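Local coordinates for chitin binding protein (Tectaria macrodonta, PDB 6IF7) that binds copper and chitin, is insecticidal, and probably acts as a lytic polysaccharide monooxygenase of the AA10 family, at residues A[104-109]-A[134-139]; A[96-101]-A[142-147]; A[4-9]-A[91-96]. All coordinates share one frame; numbering follows the deposited sequence.

Contact 1 of 3, residues A[104-109]-A[134-139]. With NAG (2-acetamido-2-deoxy-beta-D-glucopyranose), chain B; NAG (2-acetamido-2-deoxy-beta-D-glucopyranose), chain C.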
loop_
_atom_site.group_PDB
_atom_site.type_symbol
_atom_site.label_atom_id
_atom_site.label_comp_id
_atom_site.label_asym_id
_atom_site.label_seq_id
_atom_site.Cartn_x
_atom_site.Cartn_y
_atom_site.Cartn_z
ATOM N N LEU A 104 -6.301 13.032 11.490
ATOM C CA LEU A 104 -5.753 12.548 12.743
ATOM C C LEU A 104 -5.720 11.036 12.640
ATOM O O LEU A 104 -6.770 10.401 12.510
ATOM C CB LEU A 104 -6.618 12.959 13.931
ATOM C CG LEU A 104 -6.705 14.460 14.167
ATOM C CD1 LEU A 104 -7.879 14.784 15.094
ATOM C CD2 LEU A 104 -5.379 14.972 14.717
ATOM N N GLY A 105 -4.522 10.461 12.688
ATOM C CA GLY A 105 -4.387 9.004 12.614
ATOM C C GLY A 105 -2.948 8.541 12.723
ATOM O O GLY A 105 -2.029 9.345 12.847
ATOM N N PHE A 106 -2.772 7.230 12.679
ATOM C CA PHE A 106 -1.438 6.623 12.725
ATOM C C PHE A 106 -1.253 5.635 11.594
ATOM O O PHE A 106 -2.219 5.040 11.107
ATOM C CB PHE A 106 -1.171 5.947 14.083
ATOM C CG PHE A 106 -2.089 4.793 14.410
ATOM C CD1 PHE A 106 -1.785 3.489 13.995
ATOM C CD2 PHE A 106 -3.210 4.985 15.211
ATOM C CE1 PHE A 106 -2.609 2.426 14.336
ATOM C CE2 PHE A 106 -4.037 3.913 15.563
ATOM C CZ PHE A 106 -3.740 2.634 15.120
ATOM N N PHE A 107 -0.002 5.468 11.202
ATOM C CA PHE A 107 0.369 4.619 10.095
ATOM C C PHE A 107 1.176 3.436 10.589
ATOM O O PHE A 107 2.257 3.628 11.164
ATOM C CB PHE A 107 1.239 5.386 9.096
ATOM C CG PHE A 107 0.557 6.562 8.462
ATOM C CD1 PHE A 107 0.514 7.796 9.103
ATOM C CD2 PHE A 107 -0.027 6.452 7.194
ATOM C CE1 PHE A 107 -0.105 8.895 8.499
ATOM C CE2 PHE A 107 -0.651 7.539 6.601
ATOM C CZ PHE A 107 -0.685 8.758 7.248
ATOM N N GLU A 108 0.690 2.227 10.304
ATOM C CA GLU A 108 1.454 0.996 10.514
ATOM C C GLU A 108 2.053 0.523 9.185
ATOM O O GLU A 108 1.330 0.388 8.199
ATOM C CB GLU A 108 0.553 -0.100 11.087
ATOM C CG GLU A 108 -0.046 0.194 12.455
ATOM C CD GLU A 108 -1.078 -0.846 12.891
ATOM O OE1 GLU A 108 -1.338 -1.805 12.100
ATOM O OE2 GLU A 108 -1.593 -0.712 14.037
ATOM N N PHE A 109 3.371 0.289 9.168
ATOM C CA PHE A 109 4.100 -0.242 8.001
ATOM C C PHE A 109 4.486 -1.699 8.228
ATOM O O PHE A 109 5.232 -2.008 9.152
ATOM C CB PHE A 109 5.398 0.526 7.729
ATOM C CG PHE A 109 5.212 1.872 7.121
ATOM C CD1 PHE A 109 4.492 2.864 7.774
ATOM C CD2 PHE A 109 5.830 2.192 5.920
ATOM C CE1 PHE A 109 4.365 4.128 7.236
ATOM C CE2 PHE A 109 5.693 3.453 5.369
ATOM C CZ PHE A 109 4.956 4.423 6.028
ATOM N N ASN A 134 5.502 2.353 13.194
ATOM C CA ASN A 134 4.185 2.781 13.641
ATOM C C ASN A 134 4.279 4.226 14.124
ATOM O O ASN A 134 4.964 4.524 15.109
ATOM C CB ASN A 134 3.687 1.841 14.732
ATOM C CG ASN A 134 2.262 2.111 15.140
ATOM O OD1 ASN A 134 1.562 2.978 14.593
ATOM N ND2 ASN A 134 1.814 1.336 16.097
ATOM N N VAL A 135 3.624 5.128 13.407
ATOM C CA VAL A 135 3.801 6.559 13.644
ATOM C C VAL A 135 2.464 7.318 13.651
ATOM O O VAL A 135 1.639 7.172 12.748
ATOM C CB VAL A 135 4.823 7.164 12.646
ATOM C CG1 VAL A 135 4.327 7.097 11.209
ATOM C CG2 VAL A 135 5.173 8.598 13.030
ATOM N N THR A 136 2.268 8.124 14.687
ATOM C CA THR A 136 1.055 8.934 14.856
ATOM C C THR A 136 1.306 10.340 14.399
ATOM O O THR A 136 2.231 10.994 14.908
ATOM C CB THR A 136 0.622 8.983 16.327
ATOM O OG1 THR A 136 0.206 7.678 16.719
ATOM C CG2 THR A 136 -0.542 9.966 16.539
ATOM N N ASN A 137 0.464 10.806 13.472
ATOM C CA ASN A 137 0.491 12.200 12.974
ATOM C C ASN A 137 1.892 12.694 12.667
ATOM O O ASN A 137 2.395 13.641 13.290
ATOM C CB ASN A 137 -0.242 13.136 13.950
ATOM C CG ASN A 137 -1.718 12.784 14.060
ATOM O OD1 ASN A 137 -2.404 12.594 13.047
ATOM N ND2 ASN A 137 -2.194 12.640 15.267
ATOM N N PRO A 138 2.542 12.026 11.712
ATOM C CA PRO A 138 3.862 12.469 11.296
ATOM C C PRO A 138 3.785 13.829 10.596
ATOM O O PRO A 138 2.690 14.249 10.234
ATOM C CB PRO A 138 4.303 11.366 10.335
ATOM C CG PRO A 138 3.028 10.784 9.801
ATOM C CD PRO A 138 2.091 10.836 10.963
ATOM N N PRO A 139 4.929 14.509 10.392
ATOM C CA PRO A 139 4.874 15.835 9.772
ATOM C C PRO A 139 4.245 15.805 8.374
ATOM O O PRO A 139 4.603 14.947 7.562
ATOM C CB PRO A 139 6.344 16.258 9.669
ATOM C CG PRO A 139 7.072 15.372 10.594
ATOM C CD PRO A 139 6.316 14.074 10.614
HETATM C C1 NAG B . 0.439 1.514 16.570
HETATM C C2 NAG B . -0.105 0.290 17.301
HETATM C C3 NAG B . -1.522 0.575 17.709
HETATM C C4 NAG B . -1.576 1.795 18.602
HETATM C C5 NAG B . -0.996 2.990 17.867
HETATM C C6 NAG B . -0.913 4.183 18.798
HETATM C C7 NAG B . 0.640 -1.936 16.664
HETATM C C8 NAG B . 0.478 -3.056 15.686
HETATM N N2 NAG B . -0.119 -0.885 16.443
HETATM O O3 NAG B . -2.041 -0.564 18.418
HETATM O O4 NAG B . -2.937 2.028 18.960
HETATM O O5 NAG B . 0.311 2.669 17.413
HETATM O O6 NAG B . -0.304 5.261 18.087
HETATM O O7 NAG B . 1.396 -1.990 17.599
HETATM C C1 NAG C . -3.139 2.213 20.359
HETATM C C2 NAG C . -4.568 2.699 20.593
HETATM C C3 NAG C . -4.834 2.871 22.077
HETATM C C4 NAG C . -4.394 1.647 22.866
HETATM C C5 NAG C . -2.986 1.200 22.499
HETATM C C6 NAG C . -2.648 -0.026 23.344
HETATM C C7 NAG C . -5.846 4.059 18.992
HETATM C C8 NAG C . -6.132 5.429 18.467
HETATM N N2 NAG C . -4.870 3.952 19.915
HETATM O O3 NAG C . -6.234 3.002 22.236
HETATM O O4 NAG C . -4.432 1.923 24.262
HETATM O O5 NAG C . -2.950 0.991 21.075
HETATM O O6 NAG C . -1.577 -0.740 22.774
HETATM O O7 NAG C . -6.511 3.120 18.590
#

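Contact 2 of 3, residues A[96-101]-A[142-147]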
loop_
_atom_site.group_PDB
_atom_site.type_symbol
_atom_site.label_atom_id
_atom_site.label_comp_id
_atom_site.label_asym_id
_atom_site.label_seq_id
_atom_site.Cartn_x
_atom_site.Cartn_y
_atom_site.Cartn_z
ATOM N N ARG A 96 7.049 8.546 1.963
ATOM C CA ARG A 96 6.034 9.594 1.775
ATOM C C ARG A 96 4.678 8.964 1.564
ATOM O O ARG A 96 4.570 8.010 0.817
ATOM C CB ARG A 96 6.367 10.464 0.570
ATOM C CG ARG A 96 7.750 11.097 0.602
ATOM C CD ARG A 96 7.831 12.241 1.586
ATOM N NE ARG A 96 9.170 12.846 1.572
ATOM C CZ ARG A 96 10.179 12.579 2.420
ATOM N NH1 ARG A 96 10.070 11.700 3.431
ATOM N NH2 ARG A 96 11.328 13.229 2.269
ATOM N N TYR A 97 3.660 9.507 2.245
ATOM C CA TYR A 97 2.245 9.128 2.075
ATOM C C TYR A 97 1.527 10.393 1.654
ATOM O O TYR A 97 1.411 11.352 2.448
ATOM C CB TYR A 97 1.645 8.601 3.394
ATOM C CG TYR A 97 0.268 7.961 3.255
ATOM C CD1 TYR A 97 -0.889 8.719 3.058
ATOM C CD2 TYR A 97 0.129 6.583 3.323
ATOM C CE1 TYR A 97 -2.117 8.113 2.917
ATOM C CE2 TYR A 97 -1.097 5.977 3.193
ATOM C CZ TYR A 97 -2.207 6.738 2.986
ATOM O OH TYR A 97 -3.405 6.066 2.875
ATOM N N ILE A 98 1.046 10.398 0.413
ATOM C CA ILE A 98 0.361 11.574 -0.139
ATOM C C ILE A 98 -1.076 11.592 0.383
ATOM O O ILE A 98 -1.813 10.587 0.293
ATOM C CB ILE A 98 0.415 11.688 -1.696
ATOM C CG1 ILE A 98 -0.321 12.967 -2.175
ATOM C CG2 ILE A 98 -0.188 10.477 -2.402
ATOM C CD1 ILE A 98 -0.041 13.344 -3.619
ATOM N N ALA A 99 -1.442 12.731 0.956
ATOM C CA ALA A 99 -2.750 12.917 1.551
ATOM C C ALA A 99 -3.458 14.039 0.794
ATOM O O ALA A 99 -3.044 15.190 0.856
ATOM C CB ALA A 99 -2.620 13.245 3.031
ATOM N N THR A 100 -4.509 13.675 0.050
ATOM C CA THR A 100 -5.440 14.643 -0.549
ATOM C C THR A 100 -6.250 15.365 0.551
ATOM O O THR A 100 -6.654 16.503 0.375
ATOM C CB THR A 100 -6.409 13.966 -1.549
ATOM O OG1 THR A 100 -7.181 12.973 -0.873
ATOM C CG2 THR A 100 -5.648 13.291 -2.674
ATOM N N ALA A 101 -6.487 14.681 1.663
ATOM C CA ALA A 101 -7.063 15.268 2.876
ATOM C C ALA A 101 -6.373 14.629 4.075
ATOM O O ALA A 101 -6.460 13.408 4.261
ATOM C CB ALA A 101 -8.568 14.999 2.937
ATOM N N SER A 142 4.063 19.829 2.171
ATOM C CA SER A 142 3.625 19.916 0.775
ATOM C C SER A 142 2.674 18.808 0.357
ATOM O O SER A 142 2.894 18.163 -0.654
ATOM C CB SER A 142 4.814 19.940 -0.167
ATOM O OG SER A 142 5.629 21.026 0.161
ATOM N N GLY A 143 1.639 18.575 1.161
ATOM C CA GLY A 143 0.591 17.602 0.844
ATOM C C GLY A 143 0.938 16.151 1.152
ATOM O O GLY A 143 0.059 15.275 1.024
ATOM N N SER A 144 2.185 15.881 1.561
ATOM C CA SER A 144 2.609 14.519 1.911
ATOM C C SER A 144 3.153 14.403 3.340
ATOM O O SER A 144 3.940 15.240 3.808
ATOM C CB SER A 144 3.671 14.018 0.952
ATOM O OG SER A 144 3.086 13.654 -0.261
ATOM N N TYR A 145 2.741 13.325 4.008
ATOM C CA TYR A 145 3.327 12.923 5.271
ATOM C C TYR A 145 4.727 12.363 5.013
ATOM O O TYR A 145 4.904 11.527 4.143
ATOM C CB TYR A 145 2.465 11.866 5.951
ATOM C CG TYR A 145 1.151 12.359 6.505
ATOM C CD1 TYR A 145 1.109 13.198 7.628
ATOM C CD2 TYR A 145 -0.068 11.939 5.945
ATOM C CE1 TYR A 145 -0.102 13.612 8.166
ATOM C CE2 TYR A 145 -1.286 12.351 6.473
ATOM C CZ TYR A 145 -1.300 13.186 7.576
ATOM O OH TYR A 145 -2.514 13.571 8.070
ATOM N N GLN A 146 5.710 12.879 5.744
ATOM C CA GLN A 146 7.086 12.386 5.742
ATOM C C GLN A 146 7.263 11.466 6.944
ATOM O O GLN A 146 6.978 11.843 8.078
ATOM C CB GLN A 146 8.081 13.555 5.854
ATOM C CG GLN A 146 7.843 14.642 4.822
ATOM C CD GLN A 146 9.021 15.552 4.614
ATOM O OE1 GLN A 146 9.830 15.777 5.513
ATOM N NE2 GLN A 146 9.117 16.103 3.421
ATOM N N ILE A 147 7.753 10.263 6.687
ATOM C CA ILE A 147 7.846 9.203 7.688
ATOM C C ILE A 147 9.282 8.648 7.681
ATOM O O ILE A 147 9.866 8.400 6.613
ATOM C CB ILE A 147 6.769 8.114 7.392
ATOM C CG1 ILE A 147 5.357 8.710 7.646
ATOM C CG2 ILE A 147 7.007 6.825 8.186
ATOM C CD1 ILE A 147 4.217 7.897 7.106
HETATM O O HOH W 1 11.398 10.480 5.590
#

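Contact 3 of 3, residues A[4-9]-A[91-96]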
loop_
_atom_site.group_PDB
_atom_site.type_symbol
_atom_site.label_atom_id
_atom_site.label_comp_id
_atom_site.label_asym_id
_atom_site.label_seq_id
_atom_site.Cartn_x
_atom_site.Cartn_y
_atom_site.Cartn_z
ATOM N N MET A 4 0.079 5.672 -0.388
ATOM C CA MET A 4 1.537 5.774 -0.377
ATOM C C MET A 4 2.065 6.383 -1.654
ATOM O O MET A 4 1.645 6.035 -2.774
ATOM C CB MET A 4 2.229 4.421 -0.135
ATOM C CG MET A 4 2.275 4.014 1.324
ATOM S SD MET A 4 3.347 5.073 2.356
ATOM C CE MET A 4 4.950 4.451 1.884
ATOM N N GLU A 5 2.990 7.314 -1.442
ATOM C CA GLU A 5 3.656 8.055 -2.497
ATOM C C GLU A 5 5.071 7.542 -2.729
ATOM O O GLU A 5 5.510 7.472 -3.870
ATOM C CB GLU A 5 3.711 9.547 -2.151
ATOM C CG GLU A 5 4.353 10.409 -3.230
ATOM C CD GLU A 5 4.395 11.871 -2.853
ATOM O OE1 GLU A 5 3.985 12.672 -3.686
ATOM O OE2 GLU A 5 4.818 12.220 -1.726
ATOM N N ASP A 6 5.787 7.189 -1.664
ATOM C CA ASP A 6 7.151 6.698 -1.821
ATOM C C ASP A 6 7.455 5.711 -0.690
ATOM O O ASP A 6 7.499 6.137 0.463
ATOM C CB ASP A 6 8.111 7.878 -1.819
ATOM C CG ASP A 6 9.490 7.538 -2.348
ATOM O OD1 ASP A 6 9.634 6.777 -3.338
ATOM O OD2 ASP A 6 10.455 8.068 -1.760
ATOM N N PRO A 7 7.600 4.409 -0.983
ATOM C CA PRO A 7 7.356 3.803 -2.298
ATOM C C PRO A 7 5.887 3.827 -2.719
ATOM O O PRO A 7 5.005 3.446 -1.937
ATOM C CB PRO A 7 7.773 2.337 -2.098
ATOM C CG PRO A 7 7.502 2.072 -0.650
ATOM C CD PRO A 7 7.790 3.379 0.058
ATOM N N ILE A 8 5.672 4.212 -3.971
ATOM C CA ILE A 8 4.350 4.506 -4.492
ATOM C C ILE A 8 3.437 3.269 -4.479
ATOM O O ILE A 8 3.862 2.172 -4.835
ATOM C CB ILE A 8 4.456 5.158 -5.910
ATOM C CG1 ILE A 8 3.110 5.799 -6.275
ATOM C CG2 ILE A 8 4.975 4.166 -6.959
ATOM C CD1 ILE A 8 3.042 6.486 -7.620
ATOM N N SER A 9 2.186 3.452 -4.057
ATOM C CA SER A 9 1.209 2.364 -4.042
ATOM C C SER A 9 0.817 1.935 -5.451
ATOM O O SER A 9 0.972 2.699 -6.413
ATOM C CB SER A 9 -0.042 2.816 -3.321
ATOM O OG SER A 9 -0.686 3.833 -4.066
ATOM N N SER A 91 18.149 3.449 7.438
ATOM C CA SER A 91 17.237 4.345 8.157
ATOM C C SER A 91 16.897 5.647 7.420
ATOM O O SER A 91 16.119 6.445 7.925
ATOM C CB SER A 91 17.842 4.679 9.526
ATOM O OG SER A 91 19.081 5.306 9.316
ATOM N N SER A 92 17.484 5.864 6.245
ATOM C CA SER A 92 17.328 7.114 5.525
ATOM C C SER A 92 16.290 7.128 4.388
ATOM O O SER A 92 16.136 8.155 3.708
ATOM C CB SER A 92 18.680 7.494 4.942
ATOM O OG SER A 92 19.604 7.603 6.001
ATOM N N PHE A 93 15.589 6.030 4.126
ATOM C CA PHE A 93 14.675 6.081 2.989
ATOM C C PHE A 93 13.587 7.122 3.240
ATOM O O PHE A 93 12.997 7.113 4.323
ATOM C CB PHE A 93 14.043 4.766 2.693
ATOM C CG PHE A 93 13.314 4.762 1.394
ATOM C CD1 PHE A 93 14.004 4.593 0.206
ATOM C CD2 PHE A 93 11.930 4.987 1.348
ATOM C CE1 PHE A 93 13.321 4.582 -1.004
ATOM C CE2 PHE A 93 11.247 4.985 0.133
ATOM C CZ PHE A 93 11.946 4.784 -1.039
ATOM N N PRO A 94 13.353 8.044 2.264
ATOM C CA PRO A 94 12.324 9.085 2.419
ATOM C C PRO A 94 10.914 8.558 2.131
ATOM O O PRO A 94 10.398 8.715 1.011
ATOM C CB PRO A 94 12.761 10.177 1.424
ATOM C CG PRO A 94 13.537 9.461 0.386
ATOM C CD PRO A 94 14.108 8.207 0.998
ATOM N N PHE A 95 10.314 7.908 3.132
ATOM C CA PHE A 95 8.942 7.424 3.002
ATOM C C PHE A 95 7.973 8.614 2.934
ATOM O O PHE A 95 8.058 9.566 3.754
ATOM C CB PHE A 95 8.505 6.489 4.133
ATOM C CG PHE A 95 9.329 5.238 4.266
ATOM C CD1 PHE A 95 9.105 4.143 3.437
ATOM C CD2 PHE A 95 10.327 5.145 5.252
ATOM C CE1 PHE A 95 9.854 2.980 3.568
ATOM C CE2 PHE A 95 11.075 3.990 5.391
ATOM C CZ PHE A 95 10.839 2.915 4.548
ATOM N N ARG A 96 7.049 8.546 1.963
ATOM C CA ARG A 96 6.034 9.594 1.775
ATOM C C ARG A 96 4.678 8.964 1.564
ATOM O O ARG A 96 4.570 8.010 0.817
ATOM C CB ARG A 96 6.367 10.464 0.570
ATOM C CG ARG A 96 7.750 11.097 0.602
ATOM C CD ARG A 96 7.831 12.241 1.586
ATOM N NE ARG A 96 9.170 12.846 1.572
ATOM C CZ ARG A 96 10.179 12.579 2.420
ATOM N NH1 ARG A 96 10.070 11.700 3.431
ATOM N NH2 ARG A 96 11.328 13.229 2.269
#

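Contact 1 of 3, residues A[104-109]-A[134-139]
Val135 O takes one hydrogen bond from Phe107 N, 2.8 Å from N to O and nearly straight at 163°. It also receives a bent, weak CA-H...O contact from Phe106, whose CA is 3.1 Å from Val135 O. In return Val135 N donates a hydrogen bond to Phe107 O. Beyond the strand end, Asn137 continues the pairing with both its backbone and its side chain. Its N donates to Gly105 O, while its OD1 takes the N-H of Gly105 with N and OD1 3.0 Å apart.

One face of the sheet carries sugar. Asn134 ND2 is covalently bonded to C1 of the chain B NAG. The Phe106 ring lies beneath this sugar, with C5 of the NAG 3.7 Å above the ring plane and over its centre. This fits a CH-pi contact. Phe106 CG sits between its backbone N and carbonyl carbon (chi1 63°), which swings the ring away from strand 134-136 and under the glycan. Glu108 OE2 accepts a hydrogen bond from N2 of this NAG (2.8 Å, 169°), and OE1 is hydrogen-bonded to Tyr110 OH. The glycan is thus held by a covalent link, a ring face and a hydrogen bond.

On the other face, Pro138 CD meets the edge of the Phe107 ring, 3.8 Å from CE1. Asn134, Val135 and Thr136 form an N-glycosylation sequon on an antiparallel strand pair of the LPMO beta-sandwich.

Contact 2 of 3, residues A[96-101]-A[142-147]
The guanidinium of Arg96 lies flat against the side-chain amide of Gln146, their planes 22° apart. Gln146 NE2 stands 3.5 Å above the guanidinium plane, offset toward its rim, and Gln146 CB is over the same group, 3.6 Å from Arg96 NH1. The opposite face has Pro94 O over it. At the edge, in plane, a water accepts from Arg96 NH1 and donates to Ile147 O. A bend at the second torsion (chi2 -74°) turns the Arg96 side chain to run alongside that of Gln146, pointing the same way.

Tyr97 and Tyr145 are matched across the strands as an antiparallel hydrogen-bonded pair. Tyr145 N donates to Tyr97 O at 2.8 Å, and Tyr97 N returns a bond to Tyr145 O. Their CB atoms touch, and the Tyr145 ring runs on to Ala99, with CE2 3.8 Å from Ala99 CB. A third backbone bond joins Ala99 N to Gly143 O. Past it, Ala99 O and Gly143 O are 3.1 Å apart, two acceptors with no bond between them.

Ser144 OG rests on the backbone of Ile98, 3.4 Å from its CA, and is hydrogen-bonded to Glu5 OE2 of strand 2-6, beyond strand 95-99. Tyr145 OH is hydrogen-bonded to the backbone N of His103, a copper ligand. Ser144 therefore joins this strand pair to strand 2-6, and the Tyr145 bond is consistent with fixing the backbone at His103.

Contact 3 of 3, residues A[4-9]-A[91-96]
Arg96 O draws strand 4-6 close, taking two N-H groups from the same face of its carbonyl plane. Glu5 N is 2.8 Å from Arg96 O, and Asp6 N also donates to it. Two residues opposite one make a classic beta bulge. Arg96 N completes the pairing with Asp6 O. The buried side is tightly filled. Pro7, after a cis peptide bond, brings CD to the edge of the Phe95 ring at 3.7 Å from CD1, and it also touches Phe93 CE2. Met4 folds back through bent torsions until SD is 3.5 Å from Arg96 O.

The outer side is looser and more polar. Glu5 OE2 passes Arg96 CB at 3.3 Å but is hydrogen-bonded to Ser144 OG, and its carboxylate makes no contact with the guanidinium. Arg96 NH1 instead turns to its own neighbour, Phe95 O, at 3.0 Å and above the carbonyl plane. Asp6 OD2 lies 3.7 Å from Phe93 CZ. An alanine here removes the carboxylate, which would probably open a gap beside the end of the Phe93 ring and Pro94 O, at the inverse gamma turn centred on Pro94. Asp6 OD2 is also only 2.8 Å from Pro94 O, two acceptors set against each other. Such a neighbour would be expected to disfavour the charged form of this acid.

How the contacts relate
Contacts 2 and 3 belong to one antiparallel sheet and share Arg96. Strand 95-99 pairs with strand 2-6 in contact 3 and with strand 144-147 in contact 2; the centres of the two contacts are about 10 Å apart. Contact 1 lies in the second, mixed sheet, about 11 Å from contact 2 and about 14 Å from contact 3, centre to centre. Phe107 and Phe109 pack across to Tyr97, Tyr145, Met4 and Phe95, joining the two sheets of the sandwich. Along the chain, contact 3 closes first, and contact 1 is nested inside the loop closed by contact 2. Of the copper ligands, His103 lies between strands 95-99 and 105-111 and His1 immediately precedes strand 2-6, placing the site at the end of both sheets.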